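Long-range contacts in MHC class I antigen (Ctenopharyngodon idella, PDB 5H5Z), which probably presents short peptides at the cell surface for recognition by T cells, as an MHC class I heavy chain paired with beta-2-microglobulin: residues His3-Tyr7 and Trp163-Val168; Met40-Pro44 and Trp58-Thr62. One frame throughout, in Å; residues are numbered along the deposited sequence.

Interaction 1: His3-Tyr7 and Trp163-Val168; sequences HSLKY and WLKKYV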
# COMPACT_ATOMS: atom_id res chain seq x y z
N HIS A 3 2.79 15.52 -7.02
CA HIS A 3 2.96 14.17 -7.52
C HIS A 3 4.28 13.63 -7.04
O HIS A 3 5.17 14.41 -6.69
CB HIS A 3 2.90 14.12 -9.05
CG HIS A 3 1.60 14.59 -9.61
ND1 HIS A 3 0.43 13.86 -9.49
CD2 HIS A 3 1.27 15.72 -10.28
CE1 HIS A 3 -0.56 14.52 -10.07
NE2 HIS A 3 -0.08 15.65 -10.55
N SER A 4 4.40 12.31 -7.02
CA SER A 4 5.62 11.67 -6.53
C SER A 4 6.01 10.46 -7.37
O SER A 4 5.16 9.79 -7.96
CB SER A 4 5.44 11.23 -5.07
OG SER A 4 4.47 10.20 -4.98
N LEU A 5 7.31 10.20 -7.41
CA LEU A 5 7.88 9.00 -8.01
C LEU A 5 8.69 8.30 -6.93
O LEU A 5 9.52 8.94 -6.27
CB LEU A 5 8.78 9.38 -9.21
CG LEU A 5 9.65 8.28 -9.83
CD1 LEU A 5 8.84 7.09 -10.34
CD2 LEU A 5 10.55 8.84 -10.94
N LYS A 6 8.43 7.01 -6.73
CA LYS A 6 9.11 6.25 -5.67
C LYS A 6 9.47 4.84 -6.13
O LYS A 6 8.72 4.20 -6.88
CB LYS A 6 8.23 6.12 -4.42
CG LYS A 6 7.78 7.44 -3.80
CD LYS A 6 6.78 7.18 -2.69
CE LYS A 6 6.30 8.46 -2.04
NZ LYS A 6 5.28 8.13 -1.00
N TYR A 7 10.63 4.38 -5.68
CA TYR A 7 11.04 3.00 -5.89
C TYR A 7 11.23 2.32 -4.56
O TYR A 7 11.76 2.91 -3.62
CB TYR A 7 12.32 2.94 -6.74
CG TYR A 7 12.05 3.34 -8.17
CD1 TYR A 7 11.60 2.40 -9.09
CD2 TYR A 7 12.23 4.66 -8.59
CE1 TYR A 7 11.34 2.76 -10.41
CE2 TYR A 7 11.97 5.02 -9.90
CZ TYR A 7 11.53 4.07 -10.81
OH TYR A 7 11.26 4.43 -12.11
N TRP A 163 11.91 12.67 -14.95
CA TRP A 163 11.10 11.51 -15.29
C TRP A 163 9.70 11.58 -14.68
O TRP A 163 8.72 11.22 -15.34
CB TRP A 163 11.81 10.20 -14.93
CG TRP A 163 12.81 9.82 -15.98
CD1 TRP A 163 14.16 10.01 -15.93
CD2 TRP A 163 12.54 9.20 -17.23
NE1 TRP A 163 14.75 9.55 -17.09
CE2 TRP A 163 13.77 9.04 -17.90
CE3 TRP A 163 11.36 8.75 -17.85
CZ2 TRP A 163 13.87 8.45 -19.17
CZ3 TRP A 163 11.46 8.16 -19.12
CH2 TRP A 163 12.71 8.02 -19.76
N LEU A 164 9.60 12.04 -13.43
CA LEU A 164 8.30 12.24 -12.82
C LEU A 164 7.42 13.14 -13.70
O LEU A 164 6.28 12.81 -14.00
CB LEU A 164 8.43 12.82 -11.41
CG LEU A 164 7.12 13.21 -10.71
CD1 LEU A 164 6.13 12.06 -10.62
CD2 LEU A 164 7.42 13.78 -9.33
N LYS A 165 7.98 14.26 -14.15
CA LYS A 165 7.26 15.16 -15.05
C LYS A 165 6.74 14.45 -16.32
O LYS A 165 5.60 14.68 -16.75
CB LYS A 165 8.11 16.39 -15.40
CG LYS A 165 8.28 17.35 -14.23
CD LYS A 165 9.24 18.49 -14.56
CE LYS A 165 9.34 19.45 -13.38
NZ LYS A 165 10.54 20.33 -13.48
N LYS A 166 7.58 13.59 -16.90
CA LYS A 166 7.17 12.79 -18.06
C LYS A 166 6.02 11.85 -17.72
O LYS A 166 5.05 11.76 -18.48
CB LYS A 166 8.36 11.99 -18.63
CG LYS A 166 9.40 12.80 -19.38
CD LYS A 166 10.62 11.92 -19.65
CE LYS A 166 11.19 12.16 -21.03
NZ LYS A 166 10.30 11.65 -22.11
N TYR A 167 6.12 11.15 -16.58
CA TYR A 167 5.09 10.20 -16.15
C TYR A 167 3.76 10.89 -15.88
O TYR A 167 2.70 10.35 -16.22
CB TYR A 167 5.54 9.41 -14.90
CG TYR A 167 6.81 8.60 -15.09
CD1 TYR A 167 7.15 8.06 -16.34
CD2 TYR A 167 7.66 8.36 -14.01
CE1 TYR A 167 8.31 7.32 -16.50
CE2 TYR A 167 8.84 7.62 -14.17
CZ TYR A 167 9.15 7.10 -15.42
OH TYR A 167 10.30 6.36 -15.59
N VAL A 168 3.82 12.07 -15.27
CA VAL A 168 2.61 12.84 -14.96
C VAL A 168 1.88 13.22 -16.25
O VAL A 168 0.66 13.10 -16.33
CB VAL A 168 2.91 14.07 -14.06
CG1 VAL A 168 1.67 14.94 -13.89
CG2 VAL A 168 3.40 13.61 -12.70
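Val168 lays its two methyls against the imidazole of His3. Val168 CG1 sits 4.0 Å from the centroid of the His3 ring and 29° off the ring normal, a CH-pi contact over one face, while Val168 CG2 meets His3 CG, 3.7 Å away. One turn earlier, Leu164 sends its methyls to the strand backbone: Leu164 CD2 comes within 3.5 Å of His3 O, and CD1 packs on the carbonyl of Ser4 and on Leu5 CB. A chi1 of 174° sets CG of Leu164 opposite the backbone N, and both CD methyls reach the strand main chain. Leu5 meets Tyr167 at the ring edge, where Leu5 CD2 lies 3.9 Å from Tyr167 CE2.

Tyr167 and Val168, three and four residues on from Leu164, lie with it on the side of the helix that faces the strand; the two axes approach to 8.4 Å at 115°. This is the MHC class I platform, with helix 148-170 lying over the sheet. His3 ND1 is hydrogen-bonded to Asp28, which helps to set the rotation of the ring that Val168 CG1 overlies. At the groove end, Tyr167 OH bonds Tyr57.

With only apolar and CH-pi contacts linking helix to strand, the hydroxyls of Tyr7 and Tyr167 are left to bond the backbone of the bound peptide, consistent with the tyrosines lining this end of the groove in class I molecules.

Interaction 2: Met40-Pro44 and Trp58-Thr62; sequences MKAVP and WDRQT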
# COMPACT_ATOMS: atom_id res chain seq x y z
N MET A 40 14.03 -11.71 -14.11
CA MET A 40 15.12 -10.81 -14.53
C MET A 40 14.69 -9.78 -15.57
O MET A 40 15.48 -9.38 -16.43
CB MET A 40 16.34 -11.60 -15.04
CG MET A 40 17.13 -12.32 -13.95
SD MET A 40 17.95 -11.21 -12.79
CE MET A 40 19.03 -12.38 -11.97
N LYS A 41 13.42 -9.37 -15.50
CA LYS A 41 12.86 -8.45 -16.48
C LYS A 41 12.00 -7.40 -15.81
O LYS A 41 11.14 -7.72 -14.99
CB LYS A 41 12.06 -9.21 -17.55
CG LYS A 41 12.87 -10.19 -18.40
CD LYS A 41 13.89 -9.50 -19.30
CE LYS A 41 14.97 -10.46 -19.81
NZ LYS A 41 16.23 -10.52 -18.98
N ALA A 42 12.24 -6.13 -16.15
CA ALA A 42 11.39 -5.04 -15.70
C ALA A 42 10.21 -4.91 -16.65
O ALA A 42 10.38 -4.89 -17.87
CB ALA A 42 12.17 -3.73 -15.65
N VAL A 43 9.01 -4.82 -16.08
CA VAL A 43 7.77 -4.81 -16.87
C VAL A 43 6.80 -3.69 -16.47
O VAL A 43 6.76 -3.28 -15.30
CB VAL A 43 7.04 -6.18 -16.83
CG1 VAL A 43 7.85 -7.26 -17.53
CG2 VAL A 43 6.72 -6.59 -15.39
N PRO A 44 6.00 -3.19 -17.44
CA PRO A 44 5.00 -2.16 -17.20
C PRO A 44 3.82 -2.67 -16.38
O PRO A 44 3.46 -3.85 -16.49
CB PRO A 44 4.52 -1.80 -18.61
CG PRO A 44 4.80 -3.01 -19.43
CD PRO A 44 6.08 -3.55 -18.88
N TRP A 58 12.40 -0.26 -21.38
CA TRP A 58 12.36 -1.43 -20.51
C TRP A 58 13.67 -2.22 -20.50
O TRP A 58 14.06 -2.73 -19.46
CB TRP A 58 11.13 -2.31 -20.82
CG TRP A 58 9.86 -1.61 -20.40
CD1 TRP A 58 8.87 -1.15 -21.22
CD2 TRP A 58 9.47 -1.27 -19.07
NE1 TRP A 58 7.88 -0.56 -20.48
CE2 TRP A 58 8.22 -0.62 -19.15
CE3 TRP A 58 10.05 -1.47 -17.81
CZ2 TRP A 58 7.55 -0.15 -18.02
CZ3 TRP A 58 9.37 -1.01 -16.68
CH2 TRP A 58 8.13 -0.35 -16.80
N ASP A 59 14.36 -2.27 -21.64
CA ASP A 59 15.69 -2.90 -21.67
C ASP A 59 16.66 -2.17 -20.74
O ASP A 59 17.45 -2.81 -20.04
CB ASP A 59 16.24 -2.95 -23.10
CG ASP A 59 15.44 -3.88 -24.01
OD1 ASP A 59 14.67 -4.72 -23.49
OD2 ASP A 59 15.59 -3.78 -25.24
N ARG A 60 16.58 -0.84 -20.74
CA ARG A 60 17.42 -0.02 -19.87
C ARG A 60 17.06 -0.20 -18.40
O ARG A 60 17.95 -0.32 -17.55
CB ARG A 60 17.34 1.46 -20.28
CG ARG A 60 18.50 1.88 -21.17
CD ARG A 60 18.15 2.98 -22.16
NE ARG A 60 19.21 3.12 -23.15
CZ ARG A 60 19.33 2.36 -24.24
NH1 ARG A 60 18.43 1.41 -24.49
NH2 ARG A 60 20.34 2.55 -25.08
N GLN A 61 15.77 -0.25 -18.11
CA GLN A 61 15.30 -0.46 -16.74
C GLN A 61 15.69 -1.85 -16.22
O GLN A 61 16.12 -2.00 -15.07
CB GLN A 61 13.79 -0.24 -16.62
CG GLN A 61 13.29 -0.17 -15.19
CD GLN A 61 14.01 0.90 -14.38
OE1 GLN A 61 13.66 2.09 -14.44
NE2 GLN A 61 15.03 0.49 -13.63
N THR A 62 15.55 -2.86 -17.08
CA THR A 62 15.97 -4.22 -16.79
C THR A 62 17.46 -4.26 -16.44
O THR A 62 17.86 -4.89 -15.45
CB THR A 62 15.67 -5.17 -17.98
OG1 THR A 62 14.25 -5.28 -18.15
CG2 THR A 62 16.26 -6.55 -17.75
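Thr62 OG1 is held from two directions. Ala42 N donates to Thr62 OG1 over 3.0 Å, nearly straight at 165°, and Thr62 OG1 in turn donates to Trp58 O, 2.9 Å away and one turn back in its own helix. That carbonyl also accepts the backbone N of Thr62; the two donors reach it from opposite faces of its plane, the hydroxyl approaching from above that plane. With OG1 anti to the carbonyl carbon of Thr62 (chi1 -66°), the hydroxyl stands beside the backbone N, where it can serve both partners, while CG2 is turned to Met40 O, 3.2 Å off. Met40 O is hydrogen-bonded by Lys41 NZ, whose bent chain crosses the same methyl at a slant, CD being the nearer atom.

Ala42 turns its CB toward the helix, packing on Gln61 CG and on Trp58 CE3, each at 3.8 Å. The segments belong to the alpha-1 half of the MHC class I platform: residues 40-44 run into and include the short outermost strand 43-44 of the eight-stranded sheet, joined to strand 30-36 by backbone bonding of Val43 with Tyr34, and helix 55-82 runs above. On the groove side Gln61 OE1 bonds the peptide backbone.

Farther along, the indole of Trp58 lies against the chain. Val43 C and Pro44 CD are each about 3.6 Å above the same face, offset toward the rim. Pro44 CD makes a CH-pi contact with the five-membered ring, 23° off its normal, and Pro44 CB reaches Trp58 CZ2 at 3.5 Å. Ile49 of helix 47-50 touches both Pro44 and Trp58, and Met33 of strand 30-36 also packs on the indole.

Both interactions seat a platform helix against the same antiparallel sheet, their centres about 17 Å apart. Interaction 1 is the more buried, with six of eight touching residues enclosed, and joins helix 148-170 to the central strand 3-13; interaction 2, partly buried, joins helix 55-82 to the chain at the outer strand 43-44. Buried areas are nearly equal, 321 and 324 Å², but the chemistry differs: methyls and rings link the first pair, whereas the second adds a hydrogen bond between a main-chain amide and a helix side chain. The two approach each other at the peptide, where Tyr7 OH lies 4.1 Å from Gln61 OE1 and both atoms bond the peptide backbone.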